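Bifunctional protein PutA (PDB 5UR2) probably catalyses both steps of proline breakdown to glutamate, a flavin-dependent proline oxidation and then an NAD-dependent oxidation of L-glutamate gamma-semialdehyde. Local coordinates at residues R20-Q24 with K391-M396; F56-P61 with I106-V110; R572-I576 with A590-I594; Y627-R632 with K962-P967. One frame throughout, in Å; residues are numbered along the deposited sequence.

Contact 1 (R20-Q24 with K391-M396)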
loop_
_atom_site.group_PDB
_atom_site.type_symbol
_atom_site.label_atom_id
_atom_site.label_comp_id
_atom_site.label_asym_id
_atom_site.label_seq_id
_atom_site.Cartn_x
_atom_site.Cartn_y
_atom_site.Cartn_z
ATOM N N ARG B 20 -26.497 -25.713 53.145
ATOM C CA ARG B 20 -25.998 -27.051 53.447
ATOM C C ARG B 20 -24.543 -27.203 53.026
ATOM O O ARG B 20 -23.757 -27.873 53.707
ATOM C CB ARG B 20 -26.831 -28.112 52.727
ATOM C CG ARG B 20 -28.227 -28.360 53.235
ATOM C CD ARG B 20 -28.921 -29.300 52.248
ATOM N NE ARG B 20 -30.232 -29.775 52.687
ATOM C CZ ARG B 20 -30.436 -30.889 53.384
ATOM N NH1 ARG B 20 -29.407 -31.647 53.754
ATOM N NH2 ARG B 20 -31.675 -31.238 53.714
ATOM N N MET B 21 -24.166 -26.579 51.904
ATOM C CA MET B 21 -22.805 -26.715 51.399
ATOM C C MET B 21 -21.789 -26.164 52.383
ATOM O O MET B 21 -20.663 -26.668 52.454
ATOM C CB MET B 21 -22.669 -26.010 50.049
ATOM C CG MET B 21 -23.260 -26.789 48.890
ATOM S SD MET B 21 -23.539 -25.766 47.436
ATOM C CE MET B 21 -21.902 -25.052 47.216
ATOM N N GLU B 22 -22.171 -25.149 53.163
ATOM C CA GLU B 22 -21.267 -24.611 54.170
ATOM C C GLU B 22 -20.948 -25.628 55.254
ATOM O O GLU B 22 -19.902 -25.514 55.900
ATOM C CB GLU B 22 -21.876 -23.371 54.824
ATOM C CG GLU B 22 -22.391 -22.305 53.874
ATOM C CD GLU B 22 -23.028 -21.145 54.629
ATOM O OE1 GLU B 22 -23.507 -20.184 53.988
ATOM O OE2 GLU B 22 -23.047 -21.200 55.876
ATOM N N SER B 23 -21.814 -26.622 55.460
ATOM C CA SER B 23 -21.627 -27.632 56.494
ATOM C C SER B 23 -20.848 -28.852 56.017
ATOM O O SER B 23 -20.559 -29.734 56.833
ATOM C CB SER B 23 -22.985 -28.080 57.046
ATOM N N GLN B 24 -20.498 -28.926 54.732
ATOM C CA GLN B 24 -19.660 -30.002 54.214
ATOM C C GLN B 24 -18.184 -29.765 54.544
ATOM O O GLN B 24 -17.743 -28.642 54.806
ATOM C CB GLN B 24 -19.800 -30.132 52.689
ATOM C CG GLN B 24 -21.208 -30.282 52.160
ATOM C CD GLN B 24 -21.887 -31.548 52.662
ATOM O OE1 GLN B 24 -21.261 -32.400 53.303
ATOM N NE2 GLN B 24 -23.178 -31.680 52.365
ATOM N N LYS B 391 -22.092 -33.714 47.061
ATOM C CA LYS B 391 -22.427 -34.359 48.325
ATOM C C LYS B 391 -23.763 -33.861 48.857
ATOM O O LYS B 391 -24.568 -34.649 49.364
ATOM C CB LYS B 391 -21.309 -34.108 49.337
ATOM C CG LYS B 391 -21.623 -34.526 50.759
ATOM C CD LYS B 391 -21.395 -36.002 50.989
ATOM C CE LYS B 391 -21.224 -36.291 52.481
ATOM N NZ LYS B 391 -22.254 -35.590 53.304
ATOM N N THR B 392 -24.022 -32.554 48.723
ATOM C CA THR B 392 -25.280 -31.982 49.198
ATOM C C THR B 392 -26.477 -32.581 48.466
ATOM O O THR B 392 -27.475 -32.949 49.097
ATOM C CB THR B 392 -25.251 -30.458 49.043
ATOM O OG1 THR B 392 -24.236 -29.905 49.890
ATOM C CG2 THR B 392 -26.594 -29.850 49.426
ATOM N N ILE B 393 -26.388 -32.703 47.137
ATOM C CA ILE B 393 -27.475 -33.295 46.354
ATOM C C ILE B 393 -27.794 -34.699 46.845
ATOM O O ILE B 393 -28.965 -35.093 46.928
ATOM C CB ILE B 393 -27.121 -33.317 44.854
ATOM C CG1 ILE B 393 -26.875 -31.914 44.308
ATOM C CG2 ILE B 393 -28.217 -34.004 44.074
ATOM C CD1 ILE B 393 -28.077 -31.029 44.351
ATOM N N VAL B 394 -26.757 -35.487 47.146
ATOM C CA VAL B 394 -26.968 -36.844 47.645
ATOM C C VAL B 394 -27.642 -36.809 49.010
ATOM O O VAL B 394 -28.565 -37.589 49.282
ATOM C CB VAL B 394 -25.630 -37.610 47.688
ATOM C CG1 VAL B 394 -25.820 -38.989 48.311
ATOM C CG2 VAL B 394 -25.029 -37.722 46.295
ATOM N N ASP B 395 -27.174 -35.922 49.898
ATOM C CA ASP B 395 -27.804 -35.795 51.212
ATOM C C ASP B 395 -29.279 -35.441 51.088
ATOM O O ASP B 395 -30.093 -35.884 51.905
ATOM C CB ASP B 395 -27.097 -34.734 52.058
ATOM C CG ASP B 395 -25.690 -35.137 52.469
ATOM O OD1 ASP B 395 -25.388 -36.356 52.492
ATOM O OD2 ASP B 395 -24.894 -34.222 52.790
ATOM N N MET B 396 -29.651 -34.666 50.069
ATOM C CA MET B 396 -31.049 -34.290 49.909
ATOM C C MET B 396 -31.894 -35.423 49.345
ATOM O O MET B 396 -33.097 -35.229 49.120
ATOM C CB MET B 396 -31.143 -33.042 49.030
ATOM C CG MET B 396 -30.600 -31.814 49.748
ATOM S SD MET B 396 -30.340 -30.389 48.694
ATOM C CE MET B 396 -32.024 -29.935 48.273
#
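Asp395 OD2 is gripped by two nitrogens, the amide NE2 of Gln24 and the ammonium of Lys391, where the end of helix 6-22 leans on a helix of the proline dehydrogenase barrel. That second helix, 387-395, follows the seventh strand of the (βα)8 fold and leads to the eighth. Gln24 NE2 meets Asp395 OD2 at 3.1 Å in a nearly straight bond (166°), lying close to the amide plane and approaching the oxygen almost along its C-O axis. Lys391 NZ takes the syn lone pair of the same OD2 at 3.0 Å, closing a salt bridge within one helical turn, while a weak bond from NZ reaches Gln24 OE1. The second N-H of the amide goes to Thr392 OG1 at 3.2 Å, tilted out of the amide plane; Thr392 OG1 in turn bonds to the carbonyl of Pro388, so it serves as donor and acceptor together. The two NE2 bonds, with the weak one at OE1, favour this flip of the amide. The bend of Gln24 at chi2 (-62°) turns the group so that NE2 faces Thr392 and Asp395 and OE1 faces Lys391. On the other flank of Thr392 the packing is apolar, with CG2 lying 3.7 Å from Arg20 CD. From there the extended arginine chain runs on to Met396, which also touches Arg13 and Ile17 of helix 6-22. Met396 CG sits over one face of the Arg20 guanidinium, 3.6 Å from Arg20 NE and displaced toward the rim of the group.

Contact 2 (F56-P61 with I106-V110)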
loop_
_atom_site.group_PDB
_atom_site.type_symbol
_atom_site.label_atom_id
_atom_site.label_comp_id
_atom_site.label_asym_id
_atom_site.label_seq_id
_atom_site.Cartn_x
_atom_site.Cartn_y
_atom_site.Cartn_z
ATOM N N PHE B 56 1.353 -25.882 27.470
ATOM C CA PHE B 56 2.365 -26.740 28.071
ATOM C C PHE B 56 1.734 -28.022 28.589
ATOM O O PHE B 56 2.214 -29.125 28.305
ATOM C CB PHE B 56 3.070 -26.019 29.215
ATOM C CG PHE B 56 4.127 -26.850 29.864
ATOM C CD1 PHE B 56 5.392 -26.917 29.310
ATOM C CD2 PHE B 56 3.847 -27.616 30.984
ATOM C CE1 PHE B 56 6.375 -27.695 29.885
ATOM C CE2 PHE B 56 4.823 -28.405 31.558
ATOM C CZ PHE B 56 6.089 -28.447 31.010
ATOM N N VAL B 57 0.628 -27.896 29.321
ATOM C CA VAL B 57 -0.058 -29.082 29.824
ATOM C C VAL B 57 -0.458 -29.980 28.667
ATOM O O VAL B 57 -0.338 -31.208 28.748
ATOM C CB VAL B 57 -1.266 -28.670 30.687
ATOM C CG1 VAL B 57 -2.128 -29.876 31.040
ATOM C CG2 VAL B 57 -0.777 -27.996 31.948
ATOM N N ASP B 58 -0.919 -29.376 27.566
ATOM C CA ASP B 58 -1.354 -30.135 26.394
ATOM C C ASP B 58 -0.236 -31.012 25.837
ATOM O O ASP B 58 -0.446 -32.195 25.538
ATOM C CB ASP B 58 -1.844 -29.168 25.311
ATOM C CG ASP B 58 -2.254 -29.877 24.023
ATOM O OD1 ASP B 58 -3.035 -30.842 24.120
ATOM O OD2 ASP B 58 -1.811 -29.461 22.922
ATOM N N VAL B 59 0.965 -30.448 25.691
ATOM C CA VAL B 59 2.036 -31.169 24.999
ATOM C C VAL B 59 2.778 -32.140 25.917
ATOM O O VAL B 59 3.372 -33.108 25.424
ATOM C CB VAL B 59 3.022 -30.177 24.350
ATOM C CG1 VAL B 59 3.767 -29.386 25.406
ATOM C CG2 VAL B 59 3.991 -30.892 23.398
ATOM N N LEU B 60 2.718 -31.934 27.237
ATOM C CA LEU B 60 3.552 -32.689 28.175
ATOM C C LEU B 60 3.544 -34.203 27.973
ATOM O O LEU B 60 4.634 -34.798 27.935
ATOM C CB LEU B 60 3.156 -32.340 29.617
ATOM C CG LEU B 60 4.048 -33.007 30.663
ATOM C CD1 LEU B 60 5.518 -32.579 30.512
ATOM C CD2 LEU B 60 3.539 -32.722 32.063
ATOM N N PRO B 61 2.402 -34.888 27.834
ATOM C CA PRO B 61 2.459 -36.358 27.729
ATOM C C PRO B 61 3.073 -36.864 26.427
ATOM O O PRO B 61 3.342 -38.065 26.324
ATOM C CB PRO B 61 0.987 -36.779 27.848
ATOM C CG PRO B 61 0.229 -35.615 27.343
ATOM C CD PRO B 61 1.013 -34.391 27.751
ATOM N N ILE B 106 7.559 -32.015 37.321
ATOM C CA ILE B 106 6.476 -31.391 36.567
ATOM C C ILE B 106 5.494 -32.445 36.060
ATOM O O ILE B 106 4.275 -32.288 36.193
ATOM C CB ILE B 106 7.042 -30.522 35.433
ATOM C CG1 ILE B 106 7.358 -29.102 35.953
ATOM C CG2 ILE B 106 6.078 -30.495 34.260
ATOM C CD1 ILE B 106 8.421 -29.027 37.061
ATOM N N LYS B 107 6.000 -33.534 35.468
ATOM C CA LYS B 107 5.085 -34.553 34.958
ATOM C C LYS B 107 4.297 -35.206 36.081
ATOM O O LYS B 107 3.106 -35.503 35.917
ATOM C CB LYS B 107 5.819 -35.641 34.169
ATOM C CG LYS B 107 6.249 -35.257 32.772
ATOM C CD LYS B 107 6.622 -36.498 31.966
ATOM C CE LYS B 107 6.758 -36.157 30.481
ATOM N NZ LYS B 107 6.000 -37.082 29.584
ATOM N N LYS B 108 4.940 -35.456 37.224
ATOM C CA LYS B 108 4.199 -35.996 38.356
ATOM C C LYS B 108 3.117 -35.020 38.800
ATOM O O LYS B 108 1.963 -35.412 39.015
ATOM C CB LYS B 108 5.149 -36.331 39.508
ATOM N N ASN B 109 3.467 -33.735 38.923
ATOM C CA ASN B 109 2.491 -32.738 39.362
ATOM C C ASN B 109 1.331 -32.625 38.376
ATOM O O ASN B 109 0.162 -32.594 38.776
ATOM C CB ASN B 109 3.171 -31.382 39.571
ATOM C CG ASN B 109 4.031 -31.336 40.832
ATOM O OD1 ASN B 109 3.927 -32.192 41.713
ATOM N ND2 ASN B 109 4.893 -30.328 40.915
ATOM N N VAL B 110 1.635 -32.569 37.077
ATOM C CA VAL B 110 0.588 -32.412 36.073
ATOM C C VAL B 110 -0.255 -33.680 35.963
ATOM O O VAL B 110 -1.488 -33.612 35.861
ATOM C CB VAL B 110 1.205 -31.999 34.727
ATOM C CG1 VAL B 110 0.197 -32.108 33.609
ATOM C CG2 VAL B 110 1.735 -30.568 34.818
#
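Within the N-terminal domain of proline utilization A, helix 47-59 and the 3-10 turn that follows it pack against helix 103-115, and Leu60 of the turn makes the most extensive contact, reaching Ile106, Lys107 and Val110. Its CG stands anti to the backbone N (chi1 -176°), which directs the isobutyl group toward helix 103-115 and lets its methyls serve different partners. CD2 meets Val110 tip to tip, 3.6 Å from CB of that valine, and also lies 4.0 Å from Ile106 CG2. CD1 rests instead on the aliphatic stem of Lys107, 3.6 Å from its CG. Phe56 reaches Ile106 from one turn earlier: the ring presents its edge, with CE2 at 3.6 Å from Ile106 CG2 and the methyl near the ring plane, while the two side chains cross at roughly a right angle. Val57 adds a looser touch, CG1 to CG1 of Val110 at 4.1 Å.

The polar element lies at the border of this apolar patch. Lys107 runs over Leu60 and donates from NZ to the Leu60 carbonyl oxygen at 3.1 Å, arriving from above the carbonyl plane rather than on a lone pair. The same ammonium bonds to the carbonyl of Ile63, so two backbone oxygens of the turn after helix 47-59 share one lysine.

Helix 66-76 borders the cluster, with Val69 touching both Leu60 and Lys107, and helix 409-423 of the proline dehydrogenase region also packs on it, where Met413 meets Pro61 and Val110.

Contact 3 (R572-I576 with A590-I594)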
loop_
_atom_site.group_PDB
_atom_site.type_symbol
_atom_site.label_atom_id
_atom_site.label_comp_id
_atom_site.label_asym_id
_atom_site.label_seq_id
_atom_site.Cartn_x
_atom_site.Cartn_y
_atom_site.Cartn_z
ATOM N N ARG B 572 -24.335 -21.528 -8.596
ATOM C CA ARG B 572 -23.327 -22.279 -7.858
ATOM C C ARG B 572 -23.360 -23.772 -8.170
ATOM O O ARG B 572 -22.326 -24.364 -8.494
ATOM C CB ARG B 572 -23.498 -22.048 -6.359
ATOM C CG ARG B 572 -22.265 -22.461 -5.597
ATOM C CD ARG B 572 -22.532 -22.545 -4.130
ATOM N NE ARG B 572 -21.301 -22.614 -3.351
ATOM C CZ ARG B 572 -20.829 -21.612 -2.615
ATOM N NH1 ARG B 572 -21.477 -20.452 -2.567
ATOM N NH2 ARG B 572 -19.715 -21.775 -1.919
ATOM N N PHE B 573 -24.539 -24.396 -8.090
ATOM C CA PHE B 573 -24.613 -25.844 -8.256
ATOM C C PHE B 573 -24.299 -26.265 -9.687
ATOM O O PHE B 573 -23.646 -27.296 -9.910
ATOM C CB PHE B 573 -25.995 -26.348 -7.826
ATOM C CG PHE B 573 -26.204 -26.271 -6.346
ATOM C CD1 PHE B 573 -25.721 -27.266 -5.519
ATOM C CD2 PHE B 573 -26.821 -25.171 -5.779
ATOM C CE1 PHE B 573 -25.874 -27.181 -4.153
ATOM C CE2 PHE B 573 -26.987 -25.083 -4.410
ATOM C CZ PHE B 573 -26.512 -26.087 -3.593
ATOM N N LYS B 574 -24.748 -25.482 -10.673
ATOM C CA LYS B 574 -24.438 -25.810 -12.061
ATOM C C LYS B 574 -22.930 -25.720 -12.311
ATOM O O LYS B 574 -22.355 -26.539 -13.045
ATOM C CB LYS B 574 -25.234 -24.877 -12.985
ATOM C CG LYS B 574 -25.217 -25.239 -14.462
ATOM C CD LYS B 574 -26.069 -24.270 -15.293
ATOM C CE LYS B 574 -26.102 -24.664 -16.786
ATOM N NZ LYS B 574 -24.817 -24.390 -17.513
ATOM N N LEU B 575 -22.265 -24.763 -11.653
ATOM C CA LEU B 575 -20.822 -24.600 -11.800
ATOM C C LEU B 575 -20.065 -25.731 -11.121
ATOM O O LEU B 575 -19.043 -26.190 -11.640
ATOM C CB LEU B 575 -20.383 -23.245 -11.239
ATOM C CG LEU B 575 -20.941 -22.043 -12.000
ATOM C CD1 LEU B 575 -20.636 -20.721 -11.297
ATOM C CD2 LEU B 575 -20.378 -22.056 -13.419
ATOM N N ILE B 576 -20.537 -26.190 -9.961
ATOM C CA ILE B 576 -19.903 -27.341 -9.324
ATOM C C ILE B 576 -19.993 -28.558 -10.228
ATOM O O ILE B 576 -18.992 -29.240 -10.491
ATOM C CB ILE B 576 -20.536 -27.632 -7.953
ATOM C CG1 ILE B 576 -20.196 -26.526 -6.969
ATOM C CG2 ILE B 576 -20.063 -28.983 -7.426
ATOM C CD1 ILE B 576 -20.931 -26.650 -5.636
ATOM N N ALA B 590 -14.757 -28.889 -5.738
ATOM C CA ALA B 590 -15.381 -28.033 -6.737
ATOM C C ALA B 590 -16.103 -26.852 -6.083
ATOM O O ALA B 590 -16.059 -25.731 -6.601
ATOM C CB ALA B 590 -16.349 -28.850 -7.592
ATOM N N ASP B 591 -16.803 -27.091 -4.962
ATOM C CA ASP B 591 -17.481 -26.002 -4.248
ATOM C C ASP B 591 -16.487 -24.951 -3.764
ATOM O O ASP B 591 -16.726 -23.744 -3.898
ATOM C CB ASP B 591 -18.279 -26.550 -3.060
ATOM C CG ASP B 591 -18.960 -25.447 -2.249
ATOM O OD1 ASP B 591 -19.552 -24.520 -2.839
ATOM O OD2 ASP B 591 -18.877 -25.501 -1.014
ATOM N N GLY B 592 -15.382 -25.400 -3.168
ATOM C CA GLY B 592 -14.330 -24.473 -2.795
ATOM C C GLY B 592 -13.802 -23.696 -3.988
ATOM O O GLY B 592 -13.425 -22.525 -3.852
ATOM N N ASP B 593 -13.778 -24.331 -5.171
ATOM C CA ASP B 593 -13.328 -23.643 -6.383
ATOM C C ASP B 593 -14.252 -22.484 -6.739
ATOM O O ASP B 593 -13.786 -21.389 -7.080
ATOM C CB ASP B 593 -13.224 -24.621 -7.555
ATOM C CG ASP B 593 -12.245 -24.129 -8.643
ATOM O OD1 ASP B 593 -11.043 -24.409 -8.517
ATOM O OD2 ASP B 593 -12.661 -23.428 -9.595
ATOM N N ILE B 594 -15.566 -22.709 -6.676
ATOM C CA ILE B 594 -16.514 -21.631 -6.949
ATOM C C ILE B 594 -16.354 -20.510 -5.926
ATOM O O ILE B 594 -16.387 -19.316 -6.274
ATOM C CB ILE B 594 -17.959 -22.162 -6.964
ATOM C CG1 ILE B 594 -18.073 -23.438 -7.804
ATOM C CG2 ILE B 594 -18.897 -21.098 -7.458
ATOM C CD1 ILE B 594 -17.475 -23.350 -9.185
#
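Arg572 and Asp591 meet side-on: the arginine turns its NE edge to the carboxylate, and both NE and NH2 converge on the single oxygen OD1. The pair joins helix 572-583 to helix 587-611 in the aldehyde dehydrogenase region, two consecutive helices whose short segments cross at 124° with their axes 9.3 Å apart. OD1 lies in the guanidinium plane, 2.6 Å from Arg572 NE and 2.9 Å from Arg572 NH2, yet the two flat groups are not coplanar; their planes stand 50° apart. NE meets OD1 nearly along its C-O axis, while NH2 comes from the syn side, out of the carboxylate plane. An extended arginine chain spans the distance between the helices, whereas in Asp591 the carboxylate carbon lies anti to the backbone N (chi1 178°) and points the acceptor back at the arginine.

Beside this ionic pair the helices meet through hydrocarbon. Ile576 spreads its branches over one turn of the partner: CG2 touches Ala590 CB at 3.7 Å, CD1 reaches Asp591 CB at 3.7 Å, and CG1 lies against Ile594 CG1 at 3.8 Å. Ile594 extends the layer to Leu575, its CD1 ending 3.6 Å from Leu575 CB. The small Ala590 lets the backbones approach closely here, its CA only 5.3 Å from that of Ile576.

The buried charges are drawn into a wider network. Arg572 NH1 forms a salt bridge to Glu468 and NH2 bonds to the Pro469 carbonyl, while Asp591 OD2 accepts from the backbone of Leu471; just beyond that loop, helix 476-491 sets Met482 against Ile576.

Contact 4 (Y627-R632 with K962-P967)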
loop_
_atom_site.group_PDB
_atom_site.type_symbol
_atom_site.label_atom_id
_atom_site.label_comp_id
_atom_site.label_asym_id
_atom_site.label_seq_id
_atom_site.Cartn_x
_atom_site.Cartn_y
_atom_site.Cartn_z
ATOM N N TYR B 627 -0.004 10.357 -6.989
ATOM C CA TYR B 627 0.436 9.045 -7.439
ATOM C C TYR B 627 -0.805 8.236 -7.794
ATOM O O TYR B 627 -1.748 8.150 -6.991
ATOM C CB TYR B 627 1.261 8.376 -6.333
ATOM C CG TYR B 627 2.045 7.125 -6.685
ATOM C CD1 TYR B 627 3.304 7.213 -7.283
ATOM C CD2 TYR B 627 1.572 5.864 -6.343
ATOM C CE1 TYR B 627 4.040 6.082 -7.567
ATOM C CE2 TYR B 627 2.306 4.721 -6.624
ATOM C CZ TYR B 627 3.540 4.840 -7.228
ATOM O OH TYR B 627 4.280 3.714 -7.507
ATOM N N ILE B 628 -0.841 7.707 -9.019
ATOM C CA ILE B 628 -2.025 7.039 -9.564
ATOM C C ILE B 628 -1.583 5.757 -10.263
ATOM O O ILE B 628 -0.390 5.506 -10.447
ATOM C CB ILE B 628 -2.801 7.942 -10.558
ATOM C CG1 ILE B 628 -1.906 8.260 -11.778
ATOM C CG2 ILE B 628 -3.284 9.227 -9.898
ATOM C CD1 ILE B 628 -2.600 9.037 -12.910
ATOM N N TYR B 629 -2.563 4.941 -10.662
ATOM C CA TYR B 629 -2.315 3.742 -11.449
ATOM C C TYR B 629 -3.048 3.833 -12.783
ATOM O O TYR B 629 -4.156 4.382 -12.857
ATOM C CB TYR B 629 -2.737 2.474 -10.694
ATOM C CG TYR B 629 -1.850 2.256 -9.503
ATOM C CD1 TYR B 629 -0.614 1.636 -9.637
ATOM C CD2 TYR B 629 -2.216 2.737 -8.258
ATOM C CE1 TYR B 629 0.224 1.471 -8.538
ATOM C CE2 TYR B 629 -1.390 2.582 -7.163
ATOM C CZ TYR B 629 -0.183 1.949 -7.308
ATOM O OH TYR B 629 0.614 1.805 -6.207
ATOM N N LYS B 630 -2.395 3.306 -13.824
ATOM C CA LYS B 630 -2.900 3.196 -15.188
ATOM C C LYS B 630 -2.973 1.728 -15.601
ATOM O O LYS B 630 -2.201 0.898 -15.122
ATOM C CB LYS B 630 -1.982 3.922 -16.190
ATOM C CG LYS B 630 -1.886 5.462 -16.051
ATOM C CD LYS B 630 -0.741 5.958 -16.964
ATOM C CE LYS B 630 -0.622 7.496 -17.069
ATOM N NZ LYS B 630 -1.826 8.129 -17.660
ATOM N N SER B 631 -3.882 1.415 -16.526
ATOM C CA SER B 631 -3.887 0.094 -17.132
ATOM C C SER B 631 -2.706 -0.040 -18.095
ATOM O O SER B 631 -2.068 0.945 -18.466
ATOM C CB SER B 631 -5.205 -0.148 -17.857
ATOM O OG SER B 631 -5.418 0.853 -18.822
ATOM N N ARG B 632 -2.418 -1.275 -18.511
ATOM C CA ARG B 632 -1.285 -1.557 -19.404
ATOM C C ARG B 632 -1.675 -1.870 -20.848
ATOM O O ARG B 632 -0.996 -1.418 -21.769
ATOM C CB ARG B 632 -0.441 -2.722 -18.857
ATOM C CG ARG B 632 0.077 -2.532 -17.437
ATOM C CD ARG B 632 1.200 -3.528 -17.062
ATOM N NE ARG B 632 2.499 -3.119 -17.610
ATOM C CZ ARG B 632 3.181 -3.790 -18.534
ATOM N NH1 ARG B 632 2.709 -4.929 -19.017
ATOM N NH2 ARG B 632 4.349 -3.324 -18.970
ATOM N N LYS B 962 -1.788 -4.532 -8.667
ATOM C CA LYS B 962 -0.846 -3.562 -9.227
ATOM C C LYS B 962 0.034 -4.147 -10.328
ATOM O O LYS B 962 0.538 -3.392 -11.176
ATOM C CB LYS B 962 0.041 -2.994 -8.115
ATOM C CG LYS B 962 -0.729 -2.167 -7.068
ATOM C CD LYS B 962 0.197 -1.778 -5.932
ATOM C CE LYS B 962 -0.512 -0.951 -4.903
ATOM N NZ LYS B 962 0.434 -0.426 -3.885
ATOM N N GLN B 963 0.242 -5.463 -10.334
ATOM C CA GLN B 963 1.023 -6.097 -11.400
ATOM C C GLN B 963 0.371 -5.925 -12.769
ATOM O O GLN B 963 1.051 -6.055 -13.794
ATOM C CB GLN B 963 1.199 -7.586 -11.103
ATOM C CG GLN B 963 2.129 -7.913 -9.939
ATOM C CD GLN B 963 3.583 -7.739 -10.319
ATOM O OE1 GLN B 963 4.150 -6.659 -10.170
ATOM N NE2 GLN B 963 4.180 -8.792 -10.877
ATOM N N TYR B 964 -0.939 -5.688 -12.801
ATOM C CA TYR B 964 -1.678 -5.465 -14.033
ATOM C C TYR B 964 -1.764 -3.988 -14.400
ATOM O O TYR B 964 -2.508 -3.640 -15.320
ATOM C CB TYR B 964 -3.094 -6.052 -13.908
ATOM C CG TYR B 964 -3.090 -7.560 -13.775
ATOM C CD1 TYR B 964 -2.945 -8.175 -12.533
ATOM C CD2 TYR B 964 -3.210 -8.364 -14.899
ATOM C CE1 TYR B 964 -2.935 -9.566 -12.418
ATOM C CE2 TYR B 964 -3.213 -9.735 -14.801
ATOM C CZ TYR B 964 -3.077 -10.335 -13.565
ATOM O OH TYR B 964 -3.073 -11.709 -13.518
ATOM N N MET B 965 -0.999 -3.127 -13.723
ATOM C CA MET B 965 -1.097 -1.682 -13.884
ATOM C C MET B 965 0.306 -1.093 -13.955
ATOM O O MET B 965 1.303 -1.793 -13.760
ATOM C CB MET B 965 -1.925 -1.046 -12.741
ATOM C CG MET B 965 -3.355 -1.557 -12.733
ATOM S SD MET B 965 -4.478 -0.744 -11.567
ATOM C CE MET B 965 -3.612 -0.998 -10.035
ATOM N N GLU B 966 0.373 0.197 -14.305
ATOM C CA GLU B 966 1.567 1.019 -14.251
ATOM C C GLU B 966 1.362 2.142 -13.246
ATOM O O GLU B 966 0.313 2.797 -13.256
ATOM C CB GLU B 966 1.923 1.648 -15.621
ATOM C CG GLU B 966 2.456 0.695 -16.668
ATOM C CD GLU B 966 3.814 0.174 -16.323
ATOM O OE1 GLU B 966 4.611 0.945 -15.724
ATOM O OE2 GLU B 966 4.084 -1.010 -16.641
ATOM N N PRO B 967 2.344 2.406 -12.395
ATOM C CA PRO B 967 2.268 3.591 -11.536
ATOM C C PRO B 967 2.548 4.839 -12.352
ATOM O O PRO B 967 3.325 4.813 -13.311
ATOM C CB PRO B 967 3.386 3.353 -10.516
ATOM C CG PRO B 967 4.447 2.601 -11.353
ATOM C CD PRO B 967 3.653 1.714 -12.291
HETATM O O HOH W 1 6.272 -0.988 -18.624
#
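Lys630 and Glu966 form the hydrogen-bonded pair of an antiparallel ladder, Lys630 N to Glu966 O and Glu966 N to Lys630 O each 2.8 Å, with Tyr629 and Pro967 as the neighbouring non-hydrogen-bonded pair. The Met965 and Tyr629 side chains cross at about a right angle; Met965 CE packs 3.6 Å from Tyr629 CB, and Met965 SD, 5.5 Å from the ring centroid, makes an oblique Met-aromatic contact. Glu966 bends at chi2 (-69°) and offers OE2 to Arg632: NE donates at 2.8 Å on the anti lone pair (163°). OE2 thus accepts from NE and a bridging water, with NH2 adding a weak third bond.

Further out, Arg632 NH1 is fixed by Thr712 O and Thr713 OG1, which sets the guanidinium in place. Lys962 crosses Tyr629 obliquely, with CE near the hydroxyl end, and its NZ gives Tyr629 OH a weak bond; both groups, with Tyr627 OH, bind Asp959 of the second subunit. This places the ladder at the subunit interface, consistent with the oligomerization strands of aldehyde dehydrogenases. Strand 623-638 is flanked by 965-973 and 615-616 and continues into the parallel sheet beside 661-665 and 711-717, with Leu611 of helix 587-611 against Tyr629.

Along the chain, contact 2 is nested inside the loop closed by contact 1, and contacts 3 and 4 follow in series. The first pair lies in the N-terminal and proline dehydrogenase regions: contact 1 ties the N-terminal domain to the barrel, and contact 2, its centre about 33 Å away, joins helices inside that domain. The other pair lies within the aldehyde dehydrogenase region, centres about 32 Å apart, and shares helix 587-611, which carries one side of contact 3 and packs on contact 4. Contacts 1 and 4, about 75 Å apart between centres, suit a bifunctional enzyme with two catalytic units; segments of contacts 2 and 4 both reach the second subunit, contact 4 far more extensively.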